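Local coordinates for protein apical membrane antigen 1 (Neospora caninum, PDB 4APL) that probably helps the parasite invade host cells as a surface antigen of the moving junction, this chain holding domains I, II and III of the longer membrane protein, at residues L57-G62 with C227-L232; E372-R377 with G403-T408; Q69-P74 with S184-P189. One frame throughout, in Å; residues are numbered along the deposited sequence.

In the fold
Interaction 1 is buried near the middle of the chain, whereas interactions 2 and 3 lie partly exposed toward opposite ends, their centres about 53 Å apart. Chemistry follows position: 57-62 with 227-232 relies on a disulfide and a tryptophan, 372-377 with 403-408 on backbone hydrogen bonds at a sheet edge, and 69-74 with 184-189 on polar side chains at the surface. Interactions 1 and 2 meet, for Leu232 CD2 packs on Leu374 CD1 at 3.8 Å, joining the central region to the loop that packs on the C-terminal sheet. Interaction 3 falls within the sequence that the Cys58-Cys227 bond encloses, yet its nearest atoms are about 18 Å from those of interaction 1.

Interaction 1: residues L57-G62 with C227-L232; sequences LCPVWG and CPNQAL
Cys58 and Cys227 are covalently joined, SG to SG at 2.1 Å, with a left-handed disulfide torsion (chi3 -84°) close to the quarter turn that disulfides prefer. Each SG lies anti to its own carbonyl carbon, and from there the sulfurs bridge backbones whose CA atoms are 5.7 Å apart. Farther along, Trp61 meets Asn229 through its pyrrole side: NE1 lies 3.4 Å from CB of Asn229, while Asn229 O sits 4.0 Å above the indole plane of Trp61, toward its rim. The Asn229 amide stands almost perpendicular to the ring (87°), so the two groups do not stack. A broad, flat indole suits this buried place because it can cover backbone and aliphatic carbon together.

The next shell fixes both sides. Pro228 centres an inverse gamma turn, its ring limiting the bend that carries the chain from Cys227 to Asn229. Ser349 binds Asn229 O through its hydroxyl, His32 ND1 accepts from Cys58 N, and Ile210 and Ile358 pack on Trp61. The disulfide thus ties the segment leading into strand 60-61, an outermost strand of an antiparallel sheet, to the loop after helix 223-226, consistent with the disulfide-braced PAN-like fold of AMA1 domain I.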
# COMPACT_ATOMS: atom_id res chain seq x y z
N LEU A 57 1.66 -2.32 -9.06
CA LEU A 57 1.55 -3.78 -9.17
C LEU A 57 1.19 -4.51 -7.87
O LEU A 57 0.90 -5.71 -7.90
CB LEU A 57 2.84 -4.36 -9.72
CG LEU A 57 2.97 -4.54 -11.22
CD1 LEU A 57 2.56 -3.28 -11.96
CD2 LEU A 57 4.41 -4.88 -11.51
N CYS A 58 1.24 -3.81 -6.75
CA CYS A 58 0.97 -4.41 -5.45
C CYS A 58 -0.38 -3.94 -4.90
O CYS A 58 -0.73 -2.77 -5.06
CB CYS A 58 2.11 -4.08 -4.48
SG CYS A 58 3.67 -4.97 -4.81
N PRO A 59 -1.15 -4.85 -4.29
CA PRO A 59 -2.38 -4.40 -3.64
C PRO A 59 -2.03 -3.65 -2.36
O PRO A 59 -1.06 -4.00 -1.70
CB PRO A 59 -3.08 -5.70 -3.29
CG PRO A 59 -1.97 -6.65 -3.04
CD PRO A 59 -0.89 -6.28 -4.02
N VAL A 60 -2.78 -2.59 -2.05
CA VAL A 60 -2.56 -1.91 -0.79
C VAL A 60 -3.68 -2.24 0.18
O VAL A 60 -4.86 -2.08 -0.12
CB VAL A 60 -2.28 -0.38 -0.91
CG1 VAL A 60 -1.98 0.02 -2.35
CG2 VAL A 60 -3.42 0.45 -0.36
N TRP A 61 -3.28 -2.78 1.32
CA TRP A 61 -4.21 -3.29 2.31
C TRP A 61 -4.70 -2.19 3.22
O TRP A 61 -3.92 -1.51 3.86
CB TRP A 61 -3.55 -4.39 3.12
CG TRP A 61 -3.10 -5.56 2.29
CD1 TRP A 61 -2.05 -5.60 1.38
CD2 TRP A 61 -3.71 -6.90 2.22
NE1 TRP A 61 -1.96 -6.84 0.79
CE2 TRP A 61 -2.93 -7.66 1.25
CE3 TRP A 61 -4.77 -7.52 2.87
CZ2 TRP A 61 -3.21 -8.98 0.95
CZ3 TRP A 61 -5.04 -8.86 2.57
CH2 TRP A 61 -4.28 -9.57 1.63
N GLY A 62 -6.01 -2.01 3.26
CA GLY A 62 -6.61 -1.17 4.28
C GLY A 62 -6.87 0.23 3.79
O GLY A 62 -7.38 1.07 4.54
N CYS A 227 5.05 -8.87 -3.34
CA CYS A 227 4.51 -7.76 -2.58
C CYS A 227 4.56 -8.01 -1.08
O CYS A 227 4.50 -9.15 -0.64
CB CYS A 227 3.10 -7.45 -3.07
SG CYS A 227 3.09 -6.95 -4.81
N PRO A 228 4.76 -6.96 -0.28
CA PRO A 228 4.88 -7.13 1.17
C PRO A 228 3.54 -7.07 1.90
O PRO A 228 3.27 -6.14 2.67
CB PRO A 228 5.75 -5.95 1.58
CG PRO A 228 5.42 -4.89 0.58
CD PRO A 228 5.18 -5.61 -0.71
N ASN A 229 2.73 -8.10 1.71
CA ASN A 229 1.33 -8.08 2.13
C ASN A 229 1.10 -8.26 3.62
O ASN A 229 0.15 -7.70 4.16
CB ASN A 229 0.52 -9.11 1.33
CG ASN A 229 1.25 -9.59 0.09
OD1 ASN A 229 0.77 -9.43 -1.04
ND2 ASN A 229 2.43 -10.16 0.30
N GLN A 230 1.95 -9.02 4.30
CA GLN A 230 1.89 -9.09 5.77
C GLN A 230 2.91 -8.16 6.42
O GLN A 230 3.81 -7.64 5.75
CB GLN A 230 2.12 -10.51 6.29
CG GLN A 230 1.41 -11.63 5.54
CD GLN A 230 2.29 -12.85 5.35
OE1 GLN A 230 2.06 -13.65 4.44
NE2 GLN A 230 3.31 -13.00 6.20
N ALA A 231 2.79 -7.99 7.73
CA ALA A 231 3.77 -7.24 8.50
C ALA A 231 4.80 -8.20 9.09
O ALA A 231 4.48 -9.36 9.36
CB ALA A 231 3.06 -6.48 9.60
N LEU A 232 6.03 -7.73 9.26
CA LEU A 232 7.08 -8.55 9.86
C LEU A 232 7.07 -8.45 11.39
O LEU A 232 7.50 -7.44 11.96
CB LEU A 232 8.46 -8.15 9.32
CG LEU A 232 9.22 -9.11 8.40
CD1 LEU A 232 10.71 -8.80 8.42
CD2 LEU A 232 8.98 -10.57 8.77

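Interaction 2: residues E372-R377 with G403-T408; sequences EALQCR and GQIQST
A single beta bridge, Gln375 with Gln404, sets the loop before strand 384-385 against the start of edge strand 404-411. The hydrogen bonds flank the bridged residues in the pattern of a non-hydrogen-bonded antiparallel pair. Ile405 N donates to Leu374 O at 3.1 Å, a nearly straight bond (163° at the hydrogen); Cys376 N donates to Gly403 O at 3.0 Å and approaches that oxygen from well above the carbonyl plane. Between them the backbones come close enough for CA-H...O contacts, one from Gln404 CA to Leu374 O and one from Gln375 CA to Gly403 O, each 3.4 Å. The segments then diverge, which limits the pairing to one bridge.

Gly403 has positive phi (80°), which a residue without a side chain adopts easily, and so turns the chain into strand 404-411. The glutamines suit the outer side of the bridge, where their polar ends can meet solvent. On the buried side Ile405 lays CG1 against Leu374 O at 3.4 Å, and its CD1 faces Leu374 CD2 at 4.4 Å; these branched apolar chains share a hydrophobic patch with Phe22 and Leu19 of helix 17-24 and with Leu335.

Cys376 has SG turned between its backbone N and carbonyl carbon (chi1 56°), which brings the sulfur over the Gln404-Ile405 peptide and lets it form the disulfide to Cys400 on the adjoining strand 394-401. Backbone bridge and disulfide together pin an incoming loop to a small three-stranded antiparallel sheet, consistent with the cystine-rich domain III of AMA1.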
# COMPACT_ATOMS: atom_id res chain seq x y z
N GLU A 372 9.85 -18.50 4.72
CA GLU A 372 10.93 -19.49 4.81
C GLU A 372 12.34 -18.87 4.76
O GLU A 372 13.31 -19.48 5.22
CB GLU A 372 10.77 -20.54 3.70
CG GLU A 372 11.71 -21.75 3.77
CD GLU A 372 11.29 -22.80 4.80
OE1 GLU A 372 10.10 -22.83 5.20
OE2 GLU A 372 12.15 -23.61 5.21
N ALA A 373 12.45 -17.67 4.20
CA ALA A 373 13.75 -17.04 4.02
C ALA A 373 14.44 -16.73 5.35
O ALA A 373 15.66 -16.71 5.45
CB ALA A 373 13.60 -15.78 3.18
N LEU A 374 13.63 -16.47 6.37
CA LEU A 374 14.17 -16.00 7.64
C LEU A 374 14.62 -17.14 8.55
O LEU A 374 14.96 -16.92 9.72
CB LEU A 374 13.14 -15.12 8.35
CG LEU A 374 13.10 -13.64 7.98
CD1 LEU A 374 11.98 -12.94 8.72
CD2 LEU A 374 14.43 -12.97 8.26
N GLN A 375 14.68 -18.36 8.01
CA GLN A 375 14.85 -19.55 8.83
C GLN A 375 16.26 -20.13 8.78
O GLN A 375 16.98 -19.97 7.79
CB GLN A 375 13.83 -20.62 8.45
CG GLN A 375 12.46 -20.36 9.03
CD GLN A 375 11.48 -21.46 8.69
OE1 GLN A 375 11.78 -22.35 7.89
NE2 GLN A 375 10.29 -21.40 9.29
N CYS A 376 16.63 -20.83 9.84
CA CYS A 376 17.99 -21.29 10.02
C CYS A 376 18.01 -22.46 11.00
O CYS A 376 17.06 -22.67 11.75
CB CYS A 376 18.88 -20.15 10.53
SG CYS A 376 18.31 -19.38 12.07
N ARG A 377 19.10 -23.21 10.98
CA ARG A 377 19.48 -24.04 12.11
C ARG A 377 20.90 -23.67 12.54
O ARG A 377 21.74 -23.30 11.71
CB ARG A 377 19.43 -25.51 11.76
CG ARG A 377 18.10 -26.00 11.23
CD ARG A 377 18.28 -27.42 10.72
NE ARG A 377 17.12 -27.90 9.98
CZ ARG A 377 17.07 -29.08 9.38
NH1 ARG A 377 18.12 -29.88 9.45
NH2 ARG A 377 15.98 -29.45 8.73
N GLY A 403 15.41 -21.11 15.67
CA GLY A 403 14.99 -21.37 14.29
C GLY A 403 15.01 -20.19 13.33
O GLY A 403 14.79 -20.37 12.13
N GLN A 404 15.28 -19.00 13.84
CA GLN A 404 15.23 -17.78 13.02
C GLN A 404 16.48 -16.93 13.18
O GLN A 404 17.08 -16.92 14.25
CB GLN A 404 13.99 -16.97 13.38
CG GLN A 404 12.69 -17.72 13.16
CD GLN A 404 11.50 -17.05 13.82
OE1 GLN A 404 11.55 -15.86 14.17
NE2 GLN A 404 10.43 -17.81 14.01
N ILE A 405 16.87 -16.23 12.11
CA ILE A 405 18.06 -15.38 12.15
C ILE A 405 17.93 -14.39 13.30
O ILE A 405 16.90 -13.73 13.43
CB ILE A 405 18.23 -14.55 10.86
CG1 ILE A 405 18.01 -15.42 9.63
CG2 ILE A 405 19.61 -13.91 10.78
CD1 ILE A 405 18.42 -14.73 8.35
N GLN A 406 18.96 -14.30 14.12
CA GLN A 406 19.11 -13.17 15.02
C GLN A 406 20.15 -12.20 14.51
O GLN A 406 21.29 -12.57 14.26
CB GLN A 406 19.45 -13.61 16.43
CG GLN A 406 18.22 -13.82 17.28
CD GLN A 406 18.43 -13.33 18.69
OE1 GLN A 406 19.56 -13.08 19.11
NE2 GLN A 406 17.34 -13.20 19.44
N SER A 407 19.73 -10.96 14.34
CA SER A 407 20.62 -9.90 13.92
C SER A 407 20.49 -8.79 14.93
O SER A 407 19.43 -8.19 15.06
CB SER A 407 20.19 -9.40 12.54
OG SER A 407 21.02 -8.33 12.12
N THR A 408 21.55 -8.58 15.72
CA THR A 408 21.58 -7.50 16.71
C THR A 408 22.86 -6.70 16.62
O THR A 408 23.74 -7.02 15.82
CB THR A 408 21.40 -8.02 18.16
OG1 THR A 408 22.32 -9.09 18.42
CG2 THR A 408 19.99 -8.51 18.39

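Interaction 3: residues Q69-P74 with S184-P189; sequences QPNRPP and STNDDP
The guanidinium group of Arg72 has Pro70 CG over one face, 4.0 Å above its plane and offset toward the rim, and Asp187 at its edge, where NH2 of Arg72 and a carboxylate oxygen of Asp187 are modelled as a salt bridge whose exact geometry is doubtful. Two turns meet here: an inverse gamma turn centred on Asn71, closed by Arg72 N to Pro70 O (2.8 Å), and a two-residue turn at Asn186 and Asp187, both with left-handed helical backbone angles, a conformation that asparagine and aspartate tolerate better than most residues.

Proline's restricted phi suits the extended backbone leading into the gamma turn, and the ring of Pro70 packs its CG on Asp187 CB at 3.9 Å. The contact joins the loop after strand 64-68 to the one between strands 166-169 and 196-200, both probably in domain I of AMA1, and Asn186 also shares a backbone hydrogen bond with His68. Asparagines suit the exposed side of this partly buried contact. Asn71 and Asn186 cross with their amide planes 49° apart, and Asn186 ND2 donates to Asn71 OD1 at 3.2 Å from above the carbonyl plane, in a bent bond (137° at the hydrogen).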
# COMPACT_ATOMS: atom_id res chain seq x y z
N GLN A 69 -18.76 14.37 1.74
CA GLN A 69 -20.13 14.75 1.47
C GLN A 69 -20.77 15.35 2.73
O GLN A 69 -20.26 15.16 3.84
CB GLN A 69 -20.92 13.52 1.02
CG GLN A 69 -20.59 13.05 -0.39
CD GLN A 69 -21.27 11.73 -0.73
OE1 GLN A 69 -21.39 10.84 0.11
NE2 GLN A 69 -21.73 11.62 -1.97
N PRO A 70 -21.86 16.10 2.56
CA PRO A 70 -22.50 16.68 3.73
C PRO A 70 -23.30 15.63 4.49
O PRO A 70 -23.89 14.74 3.88
CB PRO A 70 -23.44 17.74 3.14
CG PRO A 70 -23.33 17.64 1.65
CD PRO A 70 -22.60 16.38 1.32
N ASN A 71 -23.33 15.73 5.82
CA ASN A 71 -24.00 14.72 6.63
C ASN A 71 -25.52 14.85 6.65
O ASN A 71 -26.09 15.30 7.64
CB ASN A 71 -23.47 14.75 8.06
CG ASN A 71 -21.98 14.61 8.12
OD1 ASN A 71 -21.28 14.86 7.14
ND2 ASN A 71 -21.47 14.22 9.28
N ARG A 72 -26.16 14.43 5.56
CA ARG A 72 -27.62 14.50 5.42
C ARG A 72 -28.02 13.68 4.21
O ARG A 72 -27.20 13.49 3.31
CB ARG A 72 -28.08 15.96 5.23
CG ARG A 72 -27.64 16.57 3.91
CD ARG A 72 -28.42 17.82 3.57
NE ARG A 72 -27.51 18.91 3.22
CZ ARG A 72 -27.18 19.23 1.98
NH1 ARG A 72 -27.71 18.58 0.96
NH2 ARG A 72 -26.34 20.23 1.76
N PRO A 73 -29.28 13.23 4.14
CA PRO A 73 -29.70 12.56 2.91
C PRO A 73 -29.56 13.47 1.69
O PRO A 73 -29.69 14.70 1.81
CB PRO A 73 -31.17 12.23 3.17
CG PRO A 73 -31.30 12.19 4.66
CD PRO A 73 -30.34 13.24 5.17
N PRO A 74 -29.26 12.89 0.51
CA PRO A 74 -29.12 11.45 0.28
C PRO A 74 -27.68 10.94 0.45
O PRO A 74 -27.38 9.80 0.09
CB PRO A 74 -29.55 11.31 -1.18
CG PRO A 74 -29.07 12.58 -1.80
CD PRO A 74 -29.12 13.65 -0.75
N SER A 184 -16.11 21.07 -2.05
CA SER A 184 -16.72 21.28 -0.75
C SER A 184 -16.37 20.15 0.20
O SER A 184 -16.40 18.97 -0.16
CB SER A 184 -18.25 21.39 -0.88
OG SER A 184 -18.87 20.11 -0.80
N THR A 185 -16.06 20.50 1.44
CA THR A 185 -16.06 19.52 2.50
C THR A 185 -17.14 19.85 3.54
O THR A 185 -17.15 20.93 4.13
CB THR A 185 -14.65 19.37 3.11
OG1 THR A 185 -14.75 19.11 4.52
CG2 THR A 185 -13.81 20.63 2.87
N ASN A 186 -18.09 18.91 3.70
CA ASN A 186 -19.36 19.15 4.40
C ASN A 186 -20.20 20.32 3.90
O ASN A 186 -20.80 21.05 4.69
CB ASN A 186 -19.16 19.27 5.90
CG ASN A 186 -19.75 18.11 6.65
OD1 ASN A 186 -20.93 18.11 7.00
ND2 ASN A 186 -18.95 17.06 6.83
N ASP A 187 -20.27 20.47 2.58
CA ASP A 187 -20.98 21.57 1.95
C ASP A 187 -20.49 22.95 2.41
O ASP A 187 -21.27 23.89 2.57
CB ASP A 187 -22.49 21.43 2.16
CG ASP A 187 -23.26 21.69 0.89
OD1 ASP A 187 -22.64 22.10 -0.12
OD2 ASP A 187 -24.49 21.46 0.88
N ASP A 188 -19.17 23.05 2.59
CA ASP A 188 -18.50 24.31 2.85
C ASP A 188 -17.29 24.38 1.93
O ASP A 188 -16.29 23.69 2.17
CB ASP A 188 -18.05 24.34 4.32
CG ASP A 188 -17.18 25.55 4.65
OD1 ASP A 188 -16.98 26.44 3.79
OD2 ASP A 188 -16.68 25.61 5.79
N PRO A 189 -17.37 25.19 0.85
CA PRO A 189 -18.47 26.03 0.35
C PRO A 189 -19.69 25.27 -0.15
O PRO A 189 -19.73 24.04 -0.08
CB PRO A 189 -17.83 26.76 -0.84
CG PRO A 189 -16.37 26.74 -0.56
CD PRO A 189 -16.14 25.41 0.08